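Local atomic coordinates of putative glycoside hydrolase (PDB entry 4ONZ), a protein that is a putative glycoside hydrolase of unassigned function, from a family whose members fold as five-bladed beta-propellers. Residues N11-I15 / T255-V260; R171-L175 / L224-L230; F304-E308 / D319-I324. All coordinates share one frame; numbering follows the deposited sequence.

How the contacts relate
From the N terminus, residues 11-15 pack against 255-260, so contact 1 closes a very long loop and sets the start of the model on the hairpin between strands 245-255 and 258-266 of the propeller. Contact 2 falls wholly within that loop, joining the turn before strand 180-187 to the loop after strand 221-222. Contact 3 follows in series, a short closure that lays 304-308 over the start of strand 322-330. Contacts 1 and 3 touch where Ile15 meets Phe304; contact 2 lies apart, its nearest atoms about 16 Å from either.

Contact 1. Residues N11-I15 / T255-V260; sequences NNWVI and TKHGIV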
loop_
_atom_site.group_PDB
_atom_site.type_symbol
_atom_site.label_atom_id
_atom_site.label_comp_id
_atom_site.label_asym_id
_atom_site.label_seq_id
_atom_site.Cartn_x
_atom_site.Cartn_y
_atom_site.Cartn_z
ATOM N N ASN A 11 -12.286 6.622 20.947
ATOM C CA ASN A 11 -11.711 6.643 19.565
ATOM C C ASN A 11 -11.454 8.059 19.031
ATOM O O ASN A 11 -11.790 8.379 17.889
ATOM C CB ASN A 11 -12.601 5.847 18.595
ATOM C CG ASN A 11 -12.509 4.342 18.808
ATOM O OD1 ASN A 11 -11.586 3.846 19.461
ATOM N ND2 ASN A 11 -13.461 3.607 18.242
ATOM N N ASN A 12 -10.846 8.898 19.868
ATOM C CA ASN A 12 -10.478 10.261 19.479
ATOM C C ASN A 12 -9.233 10.279 18.573
ATOM O O ASN A 12 -8.972 11.273 17.894
ATOM C CB ASN A 12 -10.238 11.140 20.717
ATOM C CG ASN A 12 -9.047 10.678 21.559
ATOM O OD1 ASN A 12 -8.717 9.490 21.604
ATOM N ND2 ASN A 12 -8.407 11.622 22.244
ATOM N N TRP A 13 -8.483 9.173 18.571
ATOM C CA TRP A 13 -7.254 9.032 17.787
ATOM C C TRP A 13 -7.467 8.509 16.359
ATOM O O TRP A 13 -6.552 8.559 15.533
ATOM C CB TRP A 13 -6.290 8.080 18.511
ATOM C CG TRP A 13 -6.820 6.677 18.690
ATOM C CD1 TRP A 13 -7.493 6.183 19.772
ATOM C CD2 TRP A 13 -6.721 5.595 17.754
ATOM N NE1 TRP A 13 -7.817 4.860 19.567
ATOM C CE2 TRP A 13 -7.351 4.475 18.337
ATOM C CE3 TRP A 13 -6.152 5.462 16.482
ATOM C CZ2 TRP A 13 -7.431 3.240 17.691
ATOM C CZ3 TRP A 13 -6.235 4.234 15.842
ATOM C CH2 TRP A 13 -6.869 3.143 16.446
ATOM N N VAL A 14 -8.663 8.011 16.073
ATOM C CA VAL A 14 -8.965 7.401 14.781
ATOM C C VAL A 14 -8.985 8.434 13.657
ATOM O O VAL A 14 -9.537 9.510 13.813
ATOM C CB VAL A 14 -10.313 6.645 14.844
ATOM C CG1 VAL A 14 -10.665 6.035 13.500
ATOM C CG2 VAL A 14 -10.257 5.559 15.909
ATOM N N ILE A 15 -8.356 8.108 12.535
ATOM C CA ILE A 15 -8.345 9.013 11.394
ATOM C C ILE A 15 -9.613 8.748 10.593
ATOM O O ILE A 15 -9.908 7.603 10.225
ATOM C CB ILE A 15 -7.092 8.848 10.522
ATOM C CG1 ILE A 15 -5.832 9.062 11.363
ATOM C CG2 ILE A 15 -7.129 9.839 9.364
ATOM C CD1 ILE A 15 -4.537 8.832 10.629
ATOM N N THR A 255 0.660 11.157 14.417
ATOM C CA THR A 255 -0.468 12.005 14.840
ATOM C C THR A 255 -0.182 12.474 16.266
ATOM O O THR A 255 0.784 12.020 16.874
ATOM C CB THR A 255 -1.812 11.237 14.876
ATOM O OG1 THR A 255 -1.805 10.292 15.958
ATOM C CG2 THR A 255 -2.077 10.511 13.558
ATOM N N LYS A 256 -1.022 13.358 16.801
ATOM C CA LYS A 256 -0.851 13.852 18.180
ATOM C C LYS A 256 -0.836 12.719 19.214
ATOM O O LYS A 256 -0.164 12.823 20.240
ATOM C CB LYS A 256 -1.979 14.806 18.581
ATOM C CG LYS A 256 -2.093 16.097 17.793
ATOM C CD LYS A 256 -3.184 16.972 18.399
ATOM C CE LYS A 256 -3.507 18.176 17.529
ATOM N NZ LYS A 256 -2.316 19.025 17.262
ATOM N N HIS A 257 -1.582 11.648 18.941
ATOM C CA HIS A 257 -1.696 10.525 19.879
ATOM C C HIS A 257 -0.655 9.416 19.696
ATOM O O HIS A 257 -0.548 8.515 20.534
ATOM C CB HIS A 257 -3.102 9.947 19.808
ATOM C CG HIS A 257 -4.173 10.961 20.051
ATOM N ND1 HIS A 257 -4.775 11.666 19.029
ATOM C CD2 HIS A 257 -4.734 11.407 21.198
ATOM C CE1 HIS A 257 -5.668 12.495 19.537
ATOM N NE2 HIS A 257 -5.664 12.357 20.852
ATOM N N GLY A 258 0.124 9.497 18.625
ATOM C CA GLY A 258 1.151 8.503 18.332
ATOM C C GLY A 258 1.169 8.166 16.854
ATOM O O GLY A 258 0.775 8.980 16.027
ATOM N N ILE A 259 1.619 6.959 16.529
ATOM C CA ILE A 259 1.690 6.511 15.137
ATOM C C ILE A 259 0.442 5.718 14.804
ATOM O O ILE A 259 0.085 4.802 15.535
ATOM C CB ILE A 259 2.926 5.613 14.910
ATOM C CG1 ILE A 259 4.206 6.418 15.160
ATOM C CG2 ILE A 259 2.930 5.037 13.491
ATOM C CD1 ILE A 259 5.447 5.576 15.364
ATOM N N VAL A 260 -0.217 6.067 13.703
ATOM C CA VAL A 260 -1.381 5.324 13.240
ATOM C C VAL A 260 -1.007 4.556 11.968
ATOM O O VAL A 260 -0.483 5.128 10.989
ATOM C CB VAL A 260 -2.618 6.214 12.977
ATOM C CG1 VAL A 260 -3.747 5.415 12.317
ATOM C CG2 VAL A 260 -3.116 6.835 14.288
HETATM O O HOH W 1 -4.494 10.106 16.240
#
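Trp13 and His257 form the centre of a contact that joins the N-terminal segment to the tip of a hairpin, and three kinds of interaction hold it. The first is van der Waals packing over a ring. The backbone N of Trp13 sits over one face of the imidazole, and Trp13 CB lies 3.9 Å from His257 CG. Asn12 comes in obliquely, amide and ring planes 62° apart; its ND2 is 3.2 Å from His257 NE2, but the angle is too poor for a hydrogen bond.

The second is polar and runs through a single water. It donates to Trp13 O and to Thr255 OG1, each at 2.7 Å, and also reaches His257 ND1 at 3.2 Å, so that one molecule ties the backbone of 11-15 to two side chains of the turn.

The third is apolar. Val260 divides its branches: CG2 meets the edge of the indole at Trp13 CE3 (4.0 Å), while CG1 meets Ile15 CD1 (3.9 Å), the two side chains running antiparallel as they pass. One face of the indole is filled by Val14 CG2, and Trp13 NE1 is hydrogen-bonded to Asp298 OD2.

Thr255 also braces the turn itself. A chi1 of 70° sets OG1 between its backbone N and carbonyl carbon, turned toward Gly258 O, to which it donates at 2.9 Å from above the carbonyl plane; the same oxygen accepts Thr255 N. The two backbone bonds linking Thr255 and Gly258 enclose Lys256 and His257, the pattern of a two-residue beta hairpin closed by a type I turn.

Contact 2. Residues R171-L175 / L224-L230; sequences RFNNL and LDEKNEL
Arg171 reaches across to Asn228 between two loops at the surface of the propeller, each folded into a type I beta turn: Phe172 to Leu175, and Asp225 to Asn228, the latter extended by a G1 bulge with Asn228 in the left-handed position. The arginine runs out fully extended, CG anti to the backbone N (chi1 176°) and the chain straight on to NE, which carries the guanidinium to the far turn. There it grips one carbonyl oxygen end-on: NH2 and NH1 both donate to Asn228 O, at 2.8 and 3.0 Å. The oxygen lies in the guanidinium plane. NH2 approaches within the carbonyl plane, whereas NH1 is tilted 25° from it. The amide of Asn228 only passes beside the same NH1, its plane turned 61° against the guanidinium.

Phe172 lies alongside this arm. Arg171 CG rests over the centre of the phenyl face, and further out Phe172 CZ sits beneath one face of the guanidinium, toward its rim, so the ring lies against the arginine at both CG and the guanidinium. Two leucines meet the far end of the phenyl. Leu230 CD2 comes in obliquely to within 3.5 Å of Phe172 CZ, while Leu224 CD2 meets the ring at its edge, 4.0 Å from the same carbon; both leucines run counter to the phenylalanine. Leu175 completes the patch with CD2 near Leu230 CD1 (4.2 Å). Beyond the two loops, Trp204 backs Leu175 and Leu230, and Pro222 backs Phe172 and Leu230.

The bulged turn that presents the gripped carbonyl is itself tightly fastened. Asp225 N donates to Glu229 O at 2.8 Å, and Glu229 N returns a bond to Asp225 OD1 at 3.0 Å, meeting it from above the carboxylate plane.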
loop_
_atom_site.group_PDB
_atom_site.type_symbol
_atom_site.label_atom_id
_atom_site.label_comp_id
_atom_site.label_asym_id
_atom_site.label_seq_id
_atom_site.Cartn_x
_atom_site.Cartn_y
_atom_site.Cartn_z
ATOM N N ARG A 171 19.616 -13.484 5.026
ATOM C CA ARG A 171 18.716 -14.418 5.700
ATOM C C ARG A 171 17.312 -14.437 5.094
ATOM O O ARG A 171 16.761 -15.507 4.848
ATOM C CB ARG A 171 18.637 -14.107 7.197
ATOM C CG ARG A 171 17.646 -14.980 7.951
ATOM C CD ARG A 171 17.726 -14.793 9.453
ATOM N NE ARG A 171 16.569 -15.372 10.122
ATOM C CZ ARG A 171 16.296 -15.231 11.418
ATOM N NH1 ARG A 171 17.115 -14.549 12.212
ATOM N NH2 ARG A 171 15.193 -15.779 11.921
ATOM N N PHE A 172 16.763 -13.260 4.809
ATOM C CA PHE A 172 15.406 -13.172 4.273
ATOM C C PHE A 172 15.326 -12.834 2.798
ATOM O O PHE A 172 14.284 -12.352 2.336
ATOM C CB PHE A 172 14.622 -12.134 5.080
ATOM C CG PHE A 172 14.575 -12.433 6.549
ATOM C CD1 PHE A 172 13.790 -13.476 7.030
ATOM C CD2 PHE A 172 15.291 -11.665 7.456
ATOM C CE1 PHE A 172 13.733 -13.750 8.393
ATOM C CE2 PHE A 172 15.233 -11.928 8.809
ATOM C CZ PHE A 172 14.457 -12.976 9.277
ATOM N N ASN A 173 16.382 -13.138 2.043
ATOM C CA ASN A 173 16.401 -12.809 0.611
ATOM C C ASN A 173 15.495 -13.707 -0.250
ATOM O O ASN A 173 15.325 -13.440 -1.435
ATOM C CB ASN A 173 17.839 -12.711 0.054
ATOM C CG ASN A 173 18.531 -14.055 -0.112
ATOM O OD1 ASN A 173 17.944 -15.126 0.073
ATOM N ND2 ASN A 173 19.811 -13.998 -0.479
ATOM N N ASN A 174 14.927 -14.769 0.331
ATOM C CA ASN A 174 13.941 -15.574 -0.394
ATOM C C ASN A 174 12.680 -15.802 0.443
ATOM O O ASN A 174 11.902 -16.741 0.200
ATOM C CB ASN A 174 14.513 -16.889 -0.949
ATOM C CG ASN A 174 13.750 -17.374 -2.175
ATOM O OD1 ASN A 174 13.254 -16.562 -2.965
ATOM N ND2 ASN A 174 13.676 -18.692 -2.361
ATOM N N LEU A 175 12.470 -14.904 1.405
ATOM C CA LEU A 175 11.279 -14.891 2.230
ATOM C C LEU A 175 10.094 -14.355 1.418
ATOM O O LEU A 175 10.198 -13.284 0.796
ATOM C CB LEU A 175 11.473 -13.943 3.431
ATOM C CG LEU A 175 10.242 -13.740 4.330
ATOM C CD1 LEU A 175 9.915 -15.019 5.092
ATOM C CD2 LEU A 175 10.413 -12.577 5.296
ATOM N N LEU A 224 14.001 -8.291 14.789
ATOM C CA LEU A 224 14.014 -9.626 15.376
ATOM C C LEU A 224 13.801 -9.567 16.885
ATOM O O LEU A 224 14.194 -8.596 17.529
ATOM C CB LEU A 224 15.364 -10.285 15.103
ATOM C CG LEU A 224 15.758 -10.422 13.632
ATOM C CD1 LEU A 224 17.166 -10.975 13.500
ATOM C CD2 LEU A 224 14.770 -11.300 12.889
ATOM N N ASP A 225 13.179 -10.605 17.435
ATOM C CA ASP A 225 12.925 -10.683 18.883
ATOM C C ASP A 225 14.050 -11.472 19.588
ATOM O O ASP A 225 15.045 -11.856 18.956
ATOM C CB ASP A 225 11.532 -11.280 19.168
ATOM C CG ASP A 225 11.400 -12.747 18.745
ATOM O OD1 ASP A 225 12.429 -13.437 18.548
ATOM O OD2 ASP A 225 10.250 -13.210 18.621
ATOM N N GLU A 226 13.896 -11.686 20.893
ATOM C CA GLU A 226 14.879 -12.422 21.717
ATOM C C GLU A 226 15.140 -13.871 21.250
ATOM O O GLU A 226 16.188 -14.454 21.570
ATOM C CB GLU A 226 14.447 -12.424 23.194
ATOM C CG GLU A 226 13.211 -13.269 23.508
ATOM C CD GLU A 226 11.930 -12.779 22.842
ATOM O OE1 GLU A 226 11.799 -11.559 22.587
ATOM O OE2 GLU A 226 11.038 -13.616 22.588
ATOM N N LYS A 227 14.168 -14.457 20.550
ATOM C CA LYS A 227 14.302 -15.802 19.998
ATOM C C LYS A 227 14.960 -15.761 18.611
ATOM O O LYS A 227 15.065 -16.787 17.939
ATOM C CB LYS A 227 12.935 -16.485 19.887
ATOM C CG LYS A 227 12.213 -16.728 21.205
ATOM C CD LYS A 227 10.879 -17.415 20.945
ATOM C CE LYS A 227 11.090 -18.740 20.226
ATOM N NZ LYS A 227 9.848 -19.344 19.653
ATOM N N ASN A 228 15.395 -14.575 18.180
ATOM C CA ASN A 228 16.022 -14.396 16.868
ATOM C C ASN A 228 15.011 -14.650 15.738
ATOM O O ASN A 228 15.383 -15.012 14.613
ATOM C CB ASN A 228 17.247 -15.314 16.732
ATOM C CG ASN A 228 18.197 -14.881 15.634
ATOM O OD1 ASN A 228 18.379 -13.693 15.402
ATOM N ND2 ASN A 228 18.839 -15.857 14.971
ATOM N N GLU A 229 13.731 -14.456 16.046
ATOM C CA GLU A 229 12.650 -14.634 15.079
ATOM C C GLU A 229 12.047 -13.284 14.722
ATOM O O GLU A 229 12.173 -12.331 15.478
ATOM C CB GLU A 229 11.549 -15.517 15.671
ATOM C CG GLU A 229 11.968 -16.962 15.902
ATOM C CD GLU A 229 10.847 -17.814 16.460
ATOM O OE1 GLU A 229 10.301 -17.456 17.516
ATOM O OE2 GLU A 229 10.528 -18.861 15.856
ATOM N N LEU A 230 11.375 -13.213 13.574
ATOM C CA LEU A 230 10.689 -11.979 13.177
ATOM C C LEU A 230 9.722 -11.590 14.282
ATOM O O LEU A 230 8.898 -12.409 14.709
ATOM C CB LEU A 230 9.919 -12.188 11.877
ATOM C CG LEU A 230 10.764 -12.480 10.641
ATOM C CD1 LEU A 230 9.890 -12.963 9.490
ATOM C CD2 LEU A 230 11.557 -11.237 10.267
#

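Contact 3. Residues F304-E308 / D319-I324; sequences FFAPE and DGTVFI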
loop_
_atom_site.group_PDB
_atom_site.type_symbol
_atom_site.label_atom_id
_atom_site.label_comp_id
_atom_site.label_asym_id
_atom_site.label_seq_id
_atom_site.Cartn_x
_atom_site.Cartn_y
_atom_site.Cartn_z
ATOM N N PHE A 304 -13.013 0.502 10.233
ATOM C CA PHE A 304 -13.486 1.873 10.059
ATOM C C PHE A 304 -13.962 2.078 8.621
ATOM O O PHE A 304 -14.629 3.061 8.314
ATOM C CB PHE A 304 -12.392 2.886 10.416
ATOM C CG PHE A 304 -11.323 3.039 9.365
ATOM C CD1 PHE A 304 -10.226 2.198 9.336
ATOM C CD2 PHE A 304 -11.406 4.050 8.421
ATOM C CE1 PHE A 304 -9.241 2.354 8.373
ATOM C CE2 PHE A 304 -10.435 4.200 7.453
ATOM C CZ PHE A 304 -9.346 3.361 7.432
ATOM N N PHE A 305 -13.608 1.152 7.736
ATOM C CA PHE A 305 -13.991 1.262 6.330
ATOM C C PHE A 305 -14.237 -0.145 5.793
ATOM O O PHE A 305 -13.367 -1.004 5.885
ATOM C CB PHE A 305 -12.888 1.984 5.546
ATOM C CG PHE A 305 -13.352 2.563 4.238
ATOM C CD1 PHE A 305 -13.974 3.810 4.199
ATOM C CD2 PHE A 305 -13.167 1.879 3.056
ATOM C CE1 PHE A 305 -14.413 4.357 3.000
ATOM C CE2 PHE A 305 -13.601 2.416 1.847
ATOM C CZ PHE A 305 -14.225 3.656 1.822
ATOM N N ALA A 306 -15.435 -0.386 5.269
ATOM C CA ALA A 306 -15.816 -1.718 4.795
ATOM C C ALA A 306 -16.624 -1.636 3.501
ATOM O O ALA A 306 -17.073 -0.562 3.126
ATOM C CB ALA A 306 -16.606 -2.426 5.876
ATOM N N PRO A 307 -16.786 -2.768 2.791
ATOM C CA PRO A 307 -17.568 -2.716 1.556
ATOM C C PRO A 307 -19.022 -2.340 1.841
ATOM O O PRO A 307 -19.649 -2.938 2.709
ATOM C CB PRO A 307 -17.471 -4.143 1.004
ATOM C CG PRO A 307 -16.325 -4.759 1.709
ATOM C CD PRO A 307 -16.258 -4.115 3.050
ATOM N N GLU A 308 -19.523 -1.333 1.134
ATOM C CA GLU A 308 -20.899 -0.855 1.315
ATOM C C GLU A 308 -21.567 -0.469 -0.000
ATOM O O GLU A 308 -22.767 -0.659 -0.158
ATOM C CB GLU A 308 -20.933 0.355 2.256
ATOM C CG GLU A 308 -20.565 0.060 3.704
ATOM C CD GLU A 308 -21.561 -0.852 4.403
ATOM O OE1 GLU A 308 -22.573 -1.237 3.781
ATOM O OE2 GLU A 308 -21.328 -1.182 5.584
ATOM N N ASP A 319 -20.639 -9.586 -1.803
ATOM C CA ASP A 319 -20.826 -8.656 -0.690
ATOM C C ASP A 319 -19.724 -7.594 -0.646
ATOM O O ASP A 319 -19.722 -6.730 0.228
ATOM C CB ASP A 319 -20.889 -9.423 0.631
ATOM C CG ASP A 319 -22.003 -10.473 0.655
ATOM O OD1 ASP A 319 -22.913 -10.412 -0.195
ATOM O OD2 ASP A 319 -21.972 -11.360 1.537
ATOM N N GLY A 320 -18.785 -7.671 -1.589
ATOM C CA GLY A 320 -17.728 -6.673 -1.723
ATOM C C GLY A 320 -16.439 -6.894 -0.963
ATOM O O GLY A 320 -16.349 -7.756 -0.091
ATOM N N THR A 321 -15.433 -6.102 -1.321
ATOM C CA THR A 321 -14.125 -6.133 -0.668
ATOM C C THR A 321 -13.371 -4.841 -1.008
ATOM O O THR A 321 -13.512 -4.302 -2.113
ATOM C CB THR A 321 -13.314 -7.395 -1.047
ATOM O OG1 THR A 321 -12.126 -7.463 -0.249
ATOM C CG2 THR A 321 -12.956 -7.416 -2.539
ATOM N N VAL A 322 -12.622 -4.319 -0.036
ATOM C CA VAL A 322 -11.869 -3.077 -0.198
ATOM C C VAL A 322 -10.466 -3.255 0.382
ATOM O O VAL A 322 -10.294 -3.933 1.398
ATOM C CB VAL A 322 -12.573 -1.850 0.440
ATOM C CG1 VAL A 322 -13.919 -1.630 -0.215
ATOM C CG2 VAL A 322 -12.738 -1.998 1.946
ATOM N N PHE A 323 -9.470 -2.666 -0.283
ATOM C CA PHE A 323 -8.066 -2.806 0.126
ATOM C C PHE A 323 -7.398 -1.443 0.050
ATOM O O PHE A 323 -7.153 -0.922 -1.045
ATOM C CB PHE A 323 -7.363 -3.821 -0.767
ATOM C CG PHE A 323 -6.017 -4.251 -0.252
ATOM C CD1 PHE A 323 -5.917 -5.259 0.693
ATOM C CD2 PHE A 323 -4.856 -3.675 -0.730
ATOM C CE1 PHE A 323 -4.683 -5.675 1.164
ATOM C CE2 PHE A 323 -3.626 -4.090 -0.268
ATOM C CZ PHE A 323 -3.536 -5.091 0.678
ATOM N N ILE A 324 -7.129 -0.877 1.224
ATOM C CA ILE A 324 -6.607 0.487 1.367
ATOM C C ILE A 324 -5.110 0.516 1.187
ATOM O O ILE A 324 -4.395 -0.221 1.863
ATOM C CB ILE A 324 -6.922 1.076 2.757
ATOM C CG1 ILE A 324 -8.385 0.851 3.151
ATOM C CG2 ILE A 324 -6.574 2.557 2.811
ATOM C CD1 ILE A 324 -9.410 1.326 2.155
HETATM O O HOH W 2 -21.255 -5.801 2.280
#
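Pro307 and Gly320 bring the two backbones to 5.1 Å between CA atoms; the run from 305 to 307 and that from 319 to 324 point 143° apart, so roughly antiparallel. The 304-308 segment begins with a classic beta bulge, in which Phe304 and Phe305 both face Ala283, and then passes over the start of strand 322-330 in the beta-propeller.

Pro307 makes the tightest approach: its CG lies 3.4 Å from both Gly320 C and Thr321 N, so the pyrrolidine rests directly on a peptide group, where Gly320 has no side chain to intervene. Next along, with Phe305 CG trans to the backbone N (chi1 -160°), the ring edge is turned to Val322, whose CG2 meets Phe305 CD2 at 4.1 Å; Ile324 CD1 reaches the same ring carbon obliquely at 3.9 Å. Both aliphatic side chains cross the phenylalanine at about a right angle. Tyr338 pairs edge-to-face with the Phe305 ring. Thr321 points its CB away from the contact, and its OG1 is hydrogen-bonded to Tyr281 N.

At the other end a water links the two backbones, donating firmly to Asp319 O at 2.7 Å and only weakly to Pro307 O at 3.3 Å.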